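Aspartate aminotransferase, cytoplasmic (PDB 6JPK) catalyses the pyridoxal 5'-phosphate-dependent transfer of an amino group between L-aspartate and 2-oxoglutarate, giving oxaloacetate and L-glutamate, and works as a homodimer. Local coordinates at residues A[200-203]-A[204-208]; A[319-322]-A[323-327]; A[341-344]-A[345-349]; A[366-369]-A[370-374]; A[400-403]-A[404-408]. The protein carries 1 engineered substitution. All blocks are in the same frame, centred on the assembly; numbering follows the deposited sequence.

Interaction 1 (A[200-203]-A[204-208])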
loop_
_atom_site.group_PDB
_atom_site.type_symbol
_atom_site.label_atom_id
_atom_site.label_comp_id
_atom_site.label_asym_id
_atom_site.label_seq_id
_atom_site.Cartn_x
_atom_site.Cartn_y
_atom_site.Cartn_z
ATOM N N GLU A 200 -24.756 5.307 26.924
ATOM C CA GLU A 200 -26.203 5.112 26.846
ATOM C C GLU A 200 -26.716 5.213 25.408
ATOM O O GLU A 200 -27.531 4.392 24.968
ATOM C CB GLU A 200 -26.902 6.141 27.746
ATOM C CG GLU A 200 -28.418 6.129 27.680
ATOM C CD GLU A 200 -29.044 7.346 28.351
ATOM O OE1 GLU A 200 -28.868 7.509 29.580
ATOM O OE2 GLU A 200 -29.703 8.148 27.647
ATOM N N GLN A 201 -26.281 6.235 24.665
ATOM C CA GLN A 201 -26.715 6.355 23.274
ATOM C C GLN A 201 -26.207 5.188 22.429
ATOM O O GLN A 201 -26.929 4.679 21.558
ATOM C CB GLN A 201 -26.244 7.687 22.695
ATOM C CG GLN A 201 -26.963 8.900 23.285
ATOM C CD GLN A 201 -26.329 10.205 22.870
ATOM O OE1 GLN A 201 -25.116 10.271 22.641
ATOM N NE2 GLN A 201 -27.140 11.257 22.769
ATOM N N TRP A 202 -24.965 4.749 22.677
ATOM C CA TRP A 202 -24.405 3.611 21.949
ATOM C C TRP A 202 -25.254 2.360 22.125
ATOM O O TRP A 202 -25.475 1.609 21.163
ATOM C CB TRP A 202 -22.986 3.318 22.429
ATOM C CG TRP A 202 -21.874 4.003 21.694
ATOM C CD1 TRP A 202 -20.904 4.793 22.234
ATOM C CD2 TRP A 202 -21.586 3.908 20.297
ATOM N NE1 TRP A 202 -20.031 5.208 21.255
ATOM C CE2 TRP A 202 -20.430 4.678 20.057
ATOM C CE3 TRP A 202 -22.194 3.246 19.224
ATOM C CZ2 TRP A 202 -19.878 4.820 18.784
ATOM C CZ3 TRP A 202 -21.638 3.377 17.969
ATOM C CH2 TRP A 202 -20.492 4.166 17.757
ATOM N N LEU A 203 -25.690 2.086 23.356
ATOM C CA LEU A 203 -26.468 0.876 23.607
ATOM C C LEU A 203 -27.766 0.895 22.811
ATOM O O LEU A 203 -28.177 -0.123 22.243
ATOM C CB LEU A 203 -26.758 0.743 25.103
ATOM C CG LEU A 203 -25.551 0.543 26.026
ATOM C CD1 LEU A 203 -26.023 0.471 27.476
ATOM C CD2 LEU A 203 -24.769 -0.710 25.639
ATOM N N SER A 204 -28.421 2.054 22.750
ATOM C CA SER A 204 -29.624 2.184 21.933
ATOM C C SER A 204 -29.301 2.071 20.441
ATOM O O SER A 204 -30.077 1.487 19.675
ATOM C CB SER A 204 -30.302 3.512 22.261
ATOM O OG SER A 204 -31.279 3.848 21.297
ATOM N N ILE A 205 -28.160 2.615 20.010
ATOM C CA ILE A 205 -27.735 2.457 18.619
ATOM C C ILE A 205 -27.526 0.979 18.285
ATOM O O ILE A 205 -27.978 0.489 17.241
ATOM C CB ILE A 205 -26.464 3.284 18.348
ATOM C CG1 ILE A 205 -26.784 4.776 18.302
ATOM C CG2 ILE A 205 -25.803 2.858 17.037
ATOM C CD1 ILE A 205 -25.535 5.651 18.386
ATOM N N PHE A 206 -26.836 0.247 19.166
ATOM C CA PHE A 206 -26.599 -1.177 18.920
ATOM C C PHE A 206 -27.907 -1.950 18.850
ATOM O O PHE A 206 -28.079 -2.820 17.987
ATOM C CB PHE A 206 -25.699 -1.770 20.009
ATOM C CG PHE A 206 -24.287 -1.254 19.983
ATOM C CD1 PHE A 206 -23.715 -0.824 18.796
ATOM C CD2 PHE A 206 -23.535 -1.194 21.153
ATOM C CE1 PHE A 206 -22.412 -0.357 18.770
ATOM C CE2 PHE A 206 -22.228 -0.726 21.135
ATOM C CZ PHE A 206 -21.667 -0.306 19.942
ATOM N N GLU A 207 -28.848 -1.640 19.747
ATOM C CA GLU A 207 -30.136 -2.331 19.752
ATOM C C GLU A 207 -30.847 -2.197 18.407
ATOM O O GLU A 207 -31.380 -3.174 17.870
ATOM C CB GLU A 207 -31.022 -1.788 20.878
ATOM C CG GLU A 207 -32.403 -2.434 20.938
ATOM C CD GLU A 207 -33.545 -1.417 20.941
ATOM O OE1 GLU A 207 -33.434 -0.393 21.659
ATOM O OE2 GLU A 207 -34.552 -1.642 20.220
ATOM N N SER A 208 -30.885 -0.985 17.855
ATOM C CA SER A 208 -31.594 -0.791 16.595
ATOM C C SER A 208 -30.827 -1.391 15.418
ATOM O O SER A 208 -31.443 -1.921 14.484
ATOM C CB SER A 208 -31.863 0.693 16.372
ATOM O OG SER A 208 -32.825 1.168 17.300
#

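Interaction 2 (A[319-322]-A[323-327])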
loop_
_atom_site.group_PDB
_atom_site.type_symbol
_atom_site.label_atom_id
_atom_site.label_comp_id
_atom_site.label_asym_id
_atom_site.label_seq_id
_atom_site.Cartn_x
_atom_site.Cartn_y
_atom_site.Cartn_z
ATOM N N ASP A 319 3.124 8.173 26.423
ATOM C CA ASP A 319 3.107 9.056 25.254
ATOM C C ASP A 319 1.675 9.395 24.821
ATOM O O ASP A 319 1.399 10.527 24.408
ATOM C CB ASP A 319 3.869 8.424 24.085
ATOM C CG ASP A 319 5.358 8.157 24.398
ATOM O OD1 ASP A 319 5.903 8.671 25.402
ATOM O OD2 ASP A 319 5.991 7.420 23.612
ATOM N N LEU A 320 0.761 8.419 24.878
ATOM C CA LEU A 320 -0.649 8.689 24.586
ATOM C C LEU A 320 -1.228 9.719 25.552
ATOM O O LEU A 320 -1.966 10.627 25.145
ATOM C CB LEU A 320 -1.459 7.389 24.661
ATOM C CG LEU A 320 -1.046 6.312 23.658
ATOM C CD1 LEU A 320 -1.757 4.990 23.927
ATOM C CD2 LEU A 320 -1.326 6.801 22.241
ATOM N N LYS A 321 -0.909 9.585 26.839
ATOM C CA LYS A 321 -1.329 10.580 27.822
ATOM C C LYS A 321 -0.795 11.967 27.478
ATOM O O LYS A 321 -1.527 12.960 27.573
ATOM C CB LYS A 321 -0.870 10.152 29.215
ATOM C CG LYS A 321 -1.187 11.146 30.314
ATOM C CD LYS A 321 -0.785 10.592 31.678
ATOM C CE LYS A 321 -1.186 11.528 32.803
ATOM N NZ LYS A 321 -0.472 11.179 34.061
ATOM N N THR A 322 0.476 12.053 27.076
ATOM C CA THR A 322 1.055 13.334 26.680
ATOM C C THR A 322 0.249 13.990 25.567
ATOM O O THR A 322 -0.136 15.162 25.673
ATOM C CB THR A 322 2.508 13.151 26.234
ATOM O OG1 THR A 322 3.293 12.724 27.355
ATOM C CG2 THR A 322 3.077 14.481 25.712
ATOM N N MET A 323 -0.017 13.240 24.487
ATOM C CA MET A 323 -0.714 13.803 23.335
ATOM C C MET A 323 -2.160 14.142 23.676
ATOM O O MET A 323 -2.628 15.250 23.391
ATOM C CB MET A 323 -0.661 12.838 22.146
ATOM C CG MET A 323 0.752 12.569 21.595
ATOM S SD MET A 323 0.677 11.564 20.081
ATOM C CE MET A 323 0.278 9.961 20.766
ATOM N N SER A 324 -2.890 13.199 24.277
ATOM C CA SER A 324 -4.294 13.462 24.551
ATOM C C SER A 324 -4.456 14.592 25.563
ATOM O O SER A 324 -5.390 15.391 25.451
ATOM C CB SER A 324 -5.000 12.196 25.034
ATOM O OG SER A 324 -4.341 11.636 26.152
ATOM N N SER A 325 -3.547 14.697 26.530
ATOM C CA SER A 325 -3.636 15.780 27.503
ATOM C C SER A 325 -3.385 17.139 26.863
ATOM O O SER A 325 -4.030 18.123 27.235
ATOM C CB SER A 325 -2.653 15.548 28.648
ATOM O OG SER A 325 -3.047 14.391 29.359
ATOM N N ARG A 326 -2.439 17.233 25.925
ATOM C CA ARG A 326 -2.196 18.539 25.306
ATOM C C ARG A 326 -3.409 19.009 24.500
ATOM O O ARG A 326 -3.749 20.201 24.516
ATOM C CB ARG A 326 -0.959 18.499 24.409
ATOM C CG ARG A 326 -0.366 19.905 24.162
ATOM C CD ARG A 326 0.720 19.934 23.089
ATOM N NE ARG A 326 0.181 19.887 21.730
ATOM C CZ ARG A 326 -0.436 20.904 21.118
ATOM N NH1 ARG A 326 -0.619 22.060 21.750
ATOM N NH2 ARG A 326 -0.891 20.759 19.875
ATOM N N ILE A 327 -4.053 18.099 23.768
ATOM C CA ILE A 327 -5.252 18.463 23.009
ATOM C C ILE A 327 -6.352 18.903 23.962
ATOM O O ILE A 327 -6.997 19.939 23.763
ATOM C CB ILE A 327 -5.712 17.294 22.120
ATOM C CG1 ILE A 327 -4.637 16.922 21.088
ATOM C CG2 ILE A 327 -7.059 17.599 21.441
ATOM C CD1 ILE A 327 -4.267 18.049 20.141
#

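Interaction 3 (A[341-344]-A[345-349])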
loop_
_atom_site.group_PDB
_atom_site.type_symbol
_atom_site.label_atom_id
_atom_site.label_comp_id
_atom_site.label_asym_id
_atom_site.label_seq_id
_atom_site.Cartn_x
_atom_site.Cartn_y
_atom_site.Cartn_z
ATOM N N LEU A 341 -14.327 36.080 27.105
ATOM C CA LEU A 341 -14.673 37.143 26.171
ATOM C C LEU A 341 -16.174 37.298 25.998
ATOM O O LEU A 341 -16.602 38.214 25.289
ATOM C CB LEU A 341 -14.020 36.877 24.809
ATOM C CG LEU A 341 -12.495 36.987 24.778
ATOM C CD1 LEU A 341 -11.912 36.373 23.514
ATOM C CD2 LEU A 341 -12.073 38.459 24.918
ATOM N N LYS A 342 -16.971 36.409 26.598
ATOM C CA LYS A 342 -18.434 36.464 26.516
ATOM C C LYS A 342 -18.923 36.352 25.070
ATOM O O LYS A 342 -19.895 37.001 24.675
ATOM C CB LYS A 342 -18.978 37.741 27.169
ATOM C CG LYS A 342 -18.623 37.926 28.647
ATOM C CD LYS A 342 -18.897 39.369 29.066
ATOM C CE LYS A 342 -18.697 39.585 30.556
ATOM N NZ LYS A 342 -19.858 39.086 31.350
ATOM N N THR A 343 -18.240 35.533 24.273
ATOM C CA THR A 343 -18.644 35.322 22.887
ATOM C C THR A 343 -20.070 34.775 22.847
ATOM O O THR A 343 -20.390 33.840 23.595
ATOM C CB THR A 343 -17.681 34.360 22.189
ATOM O OG1 THR A 343 -16.336 34.840 22.340
ATOM C CG2 THR A 343 -18.001 34.264 20.704
ATOM N N PRO A 344 -20.957 35.345 22.026
ATOM C CA PRO A 344 -22.333 34.843 21.963
ATOM C C PRO A 344 -22.370 33.362 21.626
ATOM O O PRO A 344 -21.548 32.859 20.856
ATOM C CB PRO A 344 -22.969 35.687 20.849
ATOM C CG PRO A 344 -22.169 36.954 20.835
ATOM C CD PRO A 344 -20.760 36.544 21.184
ATOM N N GLY A 345 -23.333 32.665 22.214
ATOM C CA GLY A 345 -23.496 31.242 22.005
ATOM C C GLY A 345 -22.857 30.430 23.117
ATOM O O GLY A 345 -22.179 30.947 24.007
ATOM N N SER A 346 -23.084 29.123 23.058
ATOM C CA SER A 346 -22.505 28.202 24.026
ATOM C C SER A 346 -21.290 27.526 23.406
ATOM O O SER A 346 -21.280 27.216 22.212
ATOM C CB SER A 346 -23.522 27.156 24.477
ATOM O OG SER A 346 -23.931 26.365 23.378
ATOM N N TRP A 347 -20.261 27.313 24.224
ATOM C CA TRP A 347 -18.973 26.846 23.733
ATOM C C TRP A 347 -18.537 25.565 24.422
ATOM O O TRP A 347 -17.403 25.113 24.219
ATOM C CB TRP A 347 -17.931 27.970 23.875
ATOM C CG TRP A 347 -18.342 29.115 23.007
ATOM C CD1 TRP A 347 -18.990 30.263 23.389
ATOM C CD2 TRP A 347 -18.229 29.175 21.578
ATOM N NE1 TRP A 347 -19.250 31.047 22.283
ATOM C CE2 TRP A 347 -18.800 30.397 21.162
ATOM C CE3 TRP A 347 -17.686 28.316 20.611
ATOM C CZ2 TRP A 347 -18.841 30.783 19.819
ATOM C CZ3 TRP A 347 -17.727 28.698 19.279
ATOM C CH2 TRP A 347 -18.307 29.922 18.897
ATOM N N ASP A 348 -19.434 24.939 25.187
ATOM C CA ASP A 348 -19.104 23.695 25.871
ATOM C C ASP A 348 -18.867 22.530 24.916
ATOM O O ASP A 348 -18.226 21.553 25.312
ATOM C CB ASP A 348 -20.202 23.344 26.873
ATOM C CG ASP A 348 -20.299 24.367 27.992
ATOM O OD1 ASP A 348 -21.287 25.138 28.023
ATOM O OD2 ASP A 348 -19.358 24.434 28.812
ATOM N N HIS A 349 -19.340 22.613 23.674
ATOM C CA HIS A 349 -19.044 21.549 22.717
ATOM C C HIS A 349 -17.549 21.440 22.455
ATOM O O HIS A 349 -17.055 20.352 22.148
ATOM C CB HIS A 349 -19.799 21.780 21.402
ATOM C CG HIS A 349 -19.479 23.085 20.732
ATOM N ND1 HIS A 349 -19.880 24.303 21.241
ATOM C CD2 HIS A 349 -18.810 23.359 19.585
ATOM C CE1 HIS A 349 -19.465 25.272 20.442
ATOM N NE2 HIS A 349 -18.818 24.726 19.427
#

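Interaction 4 (A[366-369]-A[370-374])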
loop_
_atom_site.group_PDB
_atom_site.type_symbol
_atom_site.label_atom_id
_atom_site.label_comp_id
_atom_site.label_asym_id
_atom_site.label_seq_id
_atom_site.Cartn_x
_atom_site.Cartn_y
_atom_site.Cartn_z
ATOM N N GLN A 366 -18.043 33.354 8.753
ATOM C CA GLN A 366 -17.185 33.540 9.917
ATOM C C GLN A 366 -15.807 32.934 9.698
ATOM O O GLN A 366 -14.796 33.510 10.122
ATOM C CB GLN A 366 -17.856 32.936 11.146
ATOM C CG GLN A 366 -19.068 33.745 11.552
ATOM C CD GLN A 366 -19.976 33.033 12.522
ATOM O OE1 GLN A 366 -19.794 31.851 12.813
ATOM N NE2 GLN A 366 -20.968 33.757 13.030
ATOM N N VAL A 367 -15.749 31.759 9.061
ATOM C CA VAL A 367 -14.464 31.140 8.750
ATOM C C VAL A 367 -13.669 32.031 7.804
ATOM O O VAL A 367 -12.468 32.252 7.999
ATOM C CB VAL A 367 -14.681 29.727 8.169
ATOM C CG1 VAL A 367 -13.347 29.115 7.742
ATOM C CG2 VAL A 367 -15.400 28.836 9.190
ATOM N N GLN A 368 -14.334 32.574 6.776
ATOM C CA GLN A 368 -13.652 33.464 5.835
ATOM C C GLN A 368 -13.166 34.735 6.529
ATOM O O GLN A 368 -12.089 35.246 6.218
ATOM C CB GLN A 368 -14.584 33.811 4.664
ATOM C CG GLN A 368 -13.924 34.632 3.564
ATOM C CD GLN A 368 -12.878 33.835 2.795
ATOM O OE1 GLN A 368 -12.927 32.605 2.742
ATOM N NE2 GLN A 368 -11.916 34.537 2.210
ATOM N N PHE A 369 -13.966 35.271 7.455
ATOM C CA PHE A 369 -13.540 36.424 8.241
ATOM C C PHE A 369 -12.280 36.099 9.044
ATOM O O PHE A 369 -11.335 36.896 9.084
ATOM C CB PHE A 369 -14.687 36.848 9.159
ATOM C CG PHE A 369 -14.449 38.137 9.920
ATOM C CD1 PHE A 369 -13.817 38.125 11.158
ATOM C CD2 PHE A 369 -14.914 39.351 9.419
ATOM C CE1 PHE A 369 -13.621 39.313 11.875
ATOM C CE2 PHE A 369 -14.725 40.543 10.122
ATOM C CZ PHE A 369 -14.077 40.522 11.350
ATOM N N CYS A 370 -12.251 34.925 9.685
ATOM C CA CYS A 370 -11.058 34.497 10.411
ATOM C C CYS A 370 -9.852 34.395 9.488
ATOM O O CYS A 370 -8.730 34.738 9.880
ATOM C CB CYS A 370 -11.307 33.145 11.078
ATOM S SG CYS A 370 -12.425 33.184 12.471
ATOM N N GLN A 371 -10.056 33.906 8.266
ATOM C CA GLN A 371 -8.945 33.777 7.334
ATOM C C GLN A 371 -8.408 35.145 6.919
ATOM O O GLN A 371 -7.196 35.374 6.941
ATOM C CB GLN A 371 -9.372 32.968 6.108
ATOM C CG GLN A 371 -8.194 32.600 5.217
ATOM C CD GLN A 371 -8.610 31.941 3.922
ATOM O OE1 GLN A 371 -8.398 32.491 2.848
ATOM N NE2 GLN A 371 -9.191 30.755 4.018
ATOM N N GLU A 372 -9.295 36.076 6.556
ATOM C CA GLU A 372 -8.844 37.350 6.004
ATOM C C GLU A 372 -8.337 38.306 7.079
ATOM O O GLU A 372 -7.379 39.049 6.847
ATOM C CB GLU A 372 -9.982 38.001 5.207
ATOM C CG GLU A 372 -10.282 37.256 3.917
ATOM C CD GLU A 372 -11.477 37.810 3.170
ATOM O OE1 GLU A 372 -11.970 38.903 3.529
ATOM O OE2 GLU A 372 -11.929 37.138 2.219
ATOM N N ARG A 373 -8.963 38.325 8.253
ATOM C CA ARG A 373 -8.581 39.293 9.277
ATOM C C ARG A 373 -7.625 38.737 10.327
ATOM O O ARG A 373 -6.947 39.522 10.995
ATOM C CB ARG A 373 -9.828 39.846 9.976
ATOM C CG ARG A 373 -10.839 40.489 9.016
ATOM C CD ARG A 373 -10.437 41.909 8.659
ATOM N NE ARG A 373 -10.338 42.748 9.854
ATOM C CZ ARG A 373 -11.345 43.443 10.390
ATOM N NH1 ARG A 373 -12.557 43.413 9.839
ATOM N NH2 ARG A 373 -11.139 44.168 11.485
ATOM N N TYR A 374 -7.566 37.415 10.511
ATOM C CA TYR A 374 -6.661 36.831 11.497
ATOM C C TYR A 374 -5.745 35.760 10.917
ATOM O O TYR A 374 -4.968 35.156 11.673
ATOM C CB TYR A 374 -7.467 36.263 12.677
ATOM C CG TYR A 374 -8.153 37.356 13.476
ATOM C CD1 TYR A 374 -9.376 37.884 13.065
ATOM C CD2 TYR A 374 -7.563 37.878 14.631
ATOM C CE1 TYR A 374 -10.005 38.900 13.786
ATOM C CE2 TYR A 374 -8.182 38.902 15.361
ATOM C CZ TYR A 374 -9.403 39.404 14.930
ATOM O OH TYR A 374 -10.021 40.404 15.649
HETATM O O HOH W 1 -9.716 32.831 0.672
#

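Interaction 5 (A[400-403]-A[404-408])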
loop_
_atom_site.group_PDB
_atom_site.type_symbol
_atom_site.label_atom_id
_atom_site.label_comp_id
_atom_site.label_asym_id
_atom_site.label_seq_id
_atom_site.Cartn_x
_atom_site.Cartn_y
_atom_site.Cartn_z
ATOM N N ALA A 400 -9.918 35.814 17.369
ATOM C CA ALA A 400 -10.489 35.754 16.026
ATOM C C ALA A 400 -11.915 35.235 16.056
ATOM O O ALA A 400 -12.812 35.827 15.441
ATOM C CB ALA A 400 -9.640 34.858 15.126
ATOM N N PHE A 401 -12.131 34.097 16.731
ATOM C CA PHE A 401 -13.470 33.527 16.832
ATOM C C PHE A 401 -14.428 34.520 17.478
ATOM O O PHE A 401 -15.546 34.735 16.990
ATOM C CB PHE A 401 -13.445 32.218 17.631
ATOM C CG PHE A 401 -12.819 31.039 16.899
ATOM C CD1 PHE A 401 -12.138 31.206 15.704
ATOM C CD2 PHE A 401 -12.936 29.758 17.414
ATOM C CE1 PHE A 401 -11.564 30.122 15.042
ATOM C CE2 PHE A 401 -12.362 28.662 16.758
ATOM C CZ PHE A 401 -11.682 28.846 15.566
ATOM N N ASN A 402 -14.005 35.132 18.586
ATOM C CA ASN A 402 -14.854 36.096 19.274
ATOM C C ASN A 402 -15.268 37.215 18.330
ATOM O O ASN A 402 -16.454 37.545 18.215
ATOM C CB ASN A 402 -14.123 36.657 20.492
ATOM C CG ASN A 402 -14.898 37.766 21.183
ATOM O OD1 ASN A 402 -15.971 37.533 21.733
ATOM N ND2 ASN A 402 -14.353 38.976 21.163
ATOM N N HIS A 403 -14.296 37.784 17.615
ATOM C CA HIS A 403 -14.591 38.881 16.698
ATOM C C HIS A 403 -15.511 38.418 15.569
ATOM O O HIS A 403 -16.494 39.089 15.235
ATOM C CB HIS A 403 -13.279 39.435 16.148
ATOM C CG HIS A 403 -13.416 40.733 15.420
ATOM N ND1 HIS A 403 -12.325 41.431 14.946
ATOM C CD2 HIS A 403 -14.508 41.459 15.081
ATOM C CE1 HIS A 403 -12.742 42.532 14.342
ATOM N NE2 HIS A 403 -14.064 42.570 14.405
ATOM N N ALA A 404 -15.204 37.267 14.973
ATOM C CA ALA A 404 -15.979 36.769 13.838
ATOM C C ALA A 404 -17.439 36.526 14.221
ATOM O O ALA A 404 -18.360 36.913 13.492
ATOM C CB ALA A 404 -15.342 35.486 13.297
ATOM N N VAL A 405 -17.668 35.889 15.365
ATOM C CA VAL A 405 -19.031 35.579 15.782
ATOM C C VAL A 405 -19.798 36.853 16.127
ATOM O O VAL A 405 -20.974 36.998 15.769
ATOM C CB VAL A 405 -19.007 34.587 16.955
ATOM C CG1 VAL A 405 -20.399 34.475 17.609
ATOM C CG2 VAL A 405 -18.527 33.238 16.458
ATOM N N ARG A 406 -19.155 37.795 16.823
ATOM C CA ARG A 406 -19.820 39.047 17.168
ATOM C C ARG A 406 -20.127 39.873 15.927
ATOM O O ARG A 406 -21.159 40.550 15.864
ATOM C CB ARG A 406 -18.954 39.864 18.126
ATOM C CG ARG A 406 -18.927 39.344 19.539
ATOM C CD ARG A 406 -17.907 40.106 20.357
ATOM N NE ARG A 406 -17.885 39.688 21.761
ATOM C CZ ARG A 406 -18.736 40.138 22.678
ATOM N NH1 ARG A 406 -19.688 40.991 22.327
ATOM N NH2 ARG A 406 -18.650 39.729 23.936
ATOM N N GLU A 407 -19.223 39.862 14.953
ATOM C CA GLU A 407 -19.380 40.702 13.777
ATOM C C GLU A 407 -20.393 40.125 12.795
ATOM O O GLU A 407 -21.114 40.887 12.141
ATOM C CB GLU A 407 -18.020 40.888 13.104
ATOM C CG GLU A 407 -18.029 41.700 11.820
ATOM C CD GLU A 407 -18.378 43.165 12.026
ATOM O OE1 GLU A 407 -18.403 43.634 13.189
ATOM O OE2 GLU A 407 -18.632 43.849 11.008
ATOM N N LEU A 408 -20.485 38.798 12.699
ATOM C CA LEU A 408 -21.260 38.125 11.654
ATOM C C LEU A 408 -22.202 37.085 12.255
ATOM O O LEU A 408 -22.067 35.885 11.989
ATOM C CB LEU A 408 -20.329 37.467 10.637
ATOM C CG LEU A 408 -19.241 38.298 9.956
ATOM C CD1 LEU A 408 -18.428 37.432 8.991
ATOM C CD2 LEU A 408 -19.835 39.488 9.228
#

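Interaction 1 (A[200-203]-A[204-208])
W202 and F206 stand one helical turn apart, tied by a backbone bond of 2.8 Å from F206 N to W202 O, with I205 N to Q201 O and E207 N to L203 O as its neighbours and a weak bond from S204 N to E200 O. The two aromatic side chains leave the same flank of the helix. Their planes are nearly parallel, 25° apart, but the rings are slid past each other and barely overlap; the touch is made by W202 CE3 and F206 CE1, 3.6 Å apart. W202 O also lies over one face of the F206 ring, offset toward its rim. This helix, 199-211, is the crossover of a beta-alpha-beta unit between the parallel strands 182-186 and 215-220. I205 continues the apolar side, its CD1 4.2 Å from W202 CE3. Outside the segment, helix 235-241 packs on F206 through E239, and F240 meets its ring edge-to-face. S204 turns OG away from its own backbone N (chi1 166°) and hydrogen-bonds Y167 OH.

Interaction 2 (A[319-322]-A[323-327])
L320 O is gripped twice by one residue, S324, whose backbone N lies 2.9 Å away and whose OG donates a second bond of 2.8 Å to the same oxygen. The amide comes in almost straight in front of the carbonyl, while the hydroxyl arrives at a wider slant. A chi1 of 55° sets OG between the backbone N and the carbonyl carbon of S324, facing the preceding turn. K321 O is held in the same double fashion by S325, with OG at 2.7 Å from K321 O, but here the amide and the hydroxyl approach from opposite faces of the carbonyl plane. S325 gets there by a different rotation, OG beside its own N (chi1 -66°). Two consecutive serines thus direct their hydroxyls into the backbone of the preceding turn, and the bond gives each OG a backbone acceptor within the helix.

The apolar side is slighter: M323, bent at its last torsion, lays CE against L320 CD2 at 3.8 Å as the two side chains cross obliquely. The M323 side chain is about 7 Å from that of K255, the lysine that by similarity forms the cofactor linkage, not attached here. All of this lies on the long helix 310-340, where W48 and L50 of a loop pack on M323, A52 N bonds D319, and L389 O bonds R326.

Interaction 3 (A[341-344]-A[345-349])
W347 reaches back across the turn to T343 and P344 with the pyrrole end of its indole. CB points toward the preceding segment, and chi1 of -63° sets CG beside the backbone N, which turns the ring back toward T343 and P344. Beyond CG, CD1 passes 3.8 Å from T343 O. NE1 comes next and is the polar point of the contact: it donates to T343 O at 3.3 Å, with an N-H...O angle of 147°, and more weakly to P344 O, also at 3.3 Å. T343 O lies close to the indole plane, at the ring edge, yet the N-H itself stands above the carbonyl plane of T343 and not on a lone pair. Farther out, CZ2 lies between P344 O, at 3.6 Å, and T343 CG2, at 3.7 Å, while the threonine OG1 turns away to bond N402.

The loop follows helix 310-340, whose end at K342 is a Schellman motif, and leads on to helix 349-352. G345 takes a positive phi of 97°, at which the backbone crowds the CB position against P344 O. R163 also meets W347 in a cation-pi contact and bonds S346 O. One indole N-H is thus shared between two successive carbonyls through bonds that are long and bent, so the bonding is modest, and the T343 methyl adds van der Waals contact at the six-membered ring.

Interaction 4 (A[366-369]-A[370-374])
F369 and R373 form the close-packed part of this helical turn. R373 CG sits over the centre of the F369 ring, 4.0 Å from its centroid and 9° off the normal, a CH-pi contact. Because the arginine is bent at both chi2 and chi3, its chain folds back and lays NH1 3.6 Å from F369 CZ, with ring and guanidinium planes 55° apart. Y374 lies beside F369 and points the same way, its CE1 4.1 Å from F369 CE1, while its OH bonds H403.

On the neighbouring flank, Q368 and E372 are exposed to solvent. Q368 NE2 makes a short, nearly straight bond of 2.6 Å to E372 OE2, which is met on its anti side and somewhat out of the carboxylate plane. The amide is turned 78° to the carboxylate, though OE2 lies in the amide plane. The same NE2 also gives a longer bond to a water, and that water donates to Q371 OE1 at 2.6 Å, so a three-residue polar bridge runs along this face.

The pattern is that of an amphipathic helix: F369, C370 and Y374 of helix 364-374 pack on helix 394-407, where F369 meets H403 edge-to-face, while Q368 and E372 lie on the solvent side and Q371 packs on helix 16-26.

Interaction 5 (A[400-403]-A[404-408])
The guanidinium of R406 and the amide of N402 are the flat groups that meet here, with their planes 72° apart. N402 OD1 lies at the edge of the guanidinium, close to its plane, and accepts from R406 NE at 2.9 Å with an N-H...O angle of 153°. R406 CD comes alongside the same oxygen at 3.5 Å. The arginine is extended from CG to NE and so runs back along the helix to the preceding turn, while N402 sends CG anti to its backbone N (chi1 175°) to meet it. Both ends have a second partner, T343 OG1 for N402 OD1 and L341 O for R406 NH2.

On the next face of the helix the H403 imidazole and E407 run side by side, pointing the same way, with ring and carboxylate planes nearly perpendicular. E407 CB meets the imidazole obliquely, 4.1 Å from H403 CD2, and H403 ND1 is bonded to Y374 OH outside the segment. Beneath these side chains the backbone bonds are regular, as in A404 N to A400 O at 2.8 Å. A400, F401 and A404 turn to helix 364-374, a pattern characteristic of an amphipathic helix, here the C-terminal helix 394-407, with its last turn linked to the loop after helix 310-340.

Interactions 4 and 5 face each other across one helix pair, with centres 9 Å apart, and interaction 3 touches interaction 5, so 341-349, 366-374 and 400-408 make one connected region. Interaction 3 also follows the helix that carries interaction 2, their nearest atoms about 10 Å apart; interaction 1 stands apart. Each contact has a buried side (W202, I205, F206; L320, M323, S324; T343, W347; C370; F401, A404) and an exposed one (L203; K321, S325; P344; Q368, E372; R406). The chemistry differs: a slid-apart aromatic pair on the crossover helix, serine-to-carbonyl bonding in the long helix, an indole N-H in the loop, a CH-pi contact with a glutamine-glutamate bond at 366-374, and an asparagine-arginine bond at 400-408.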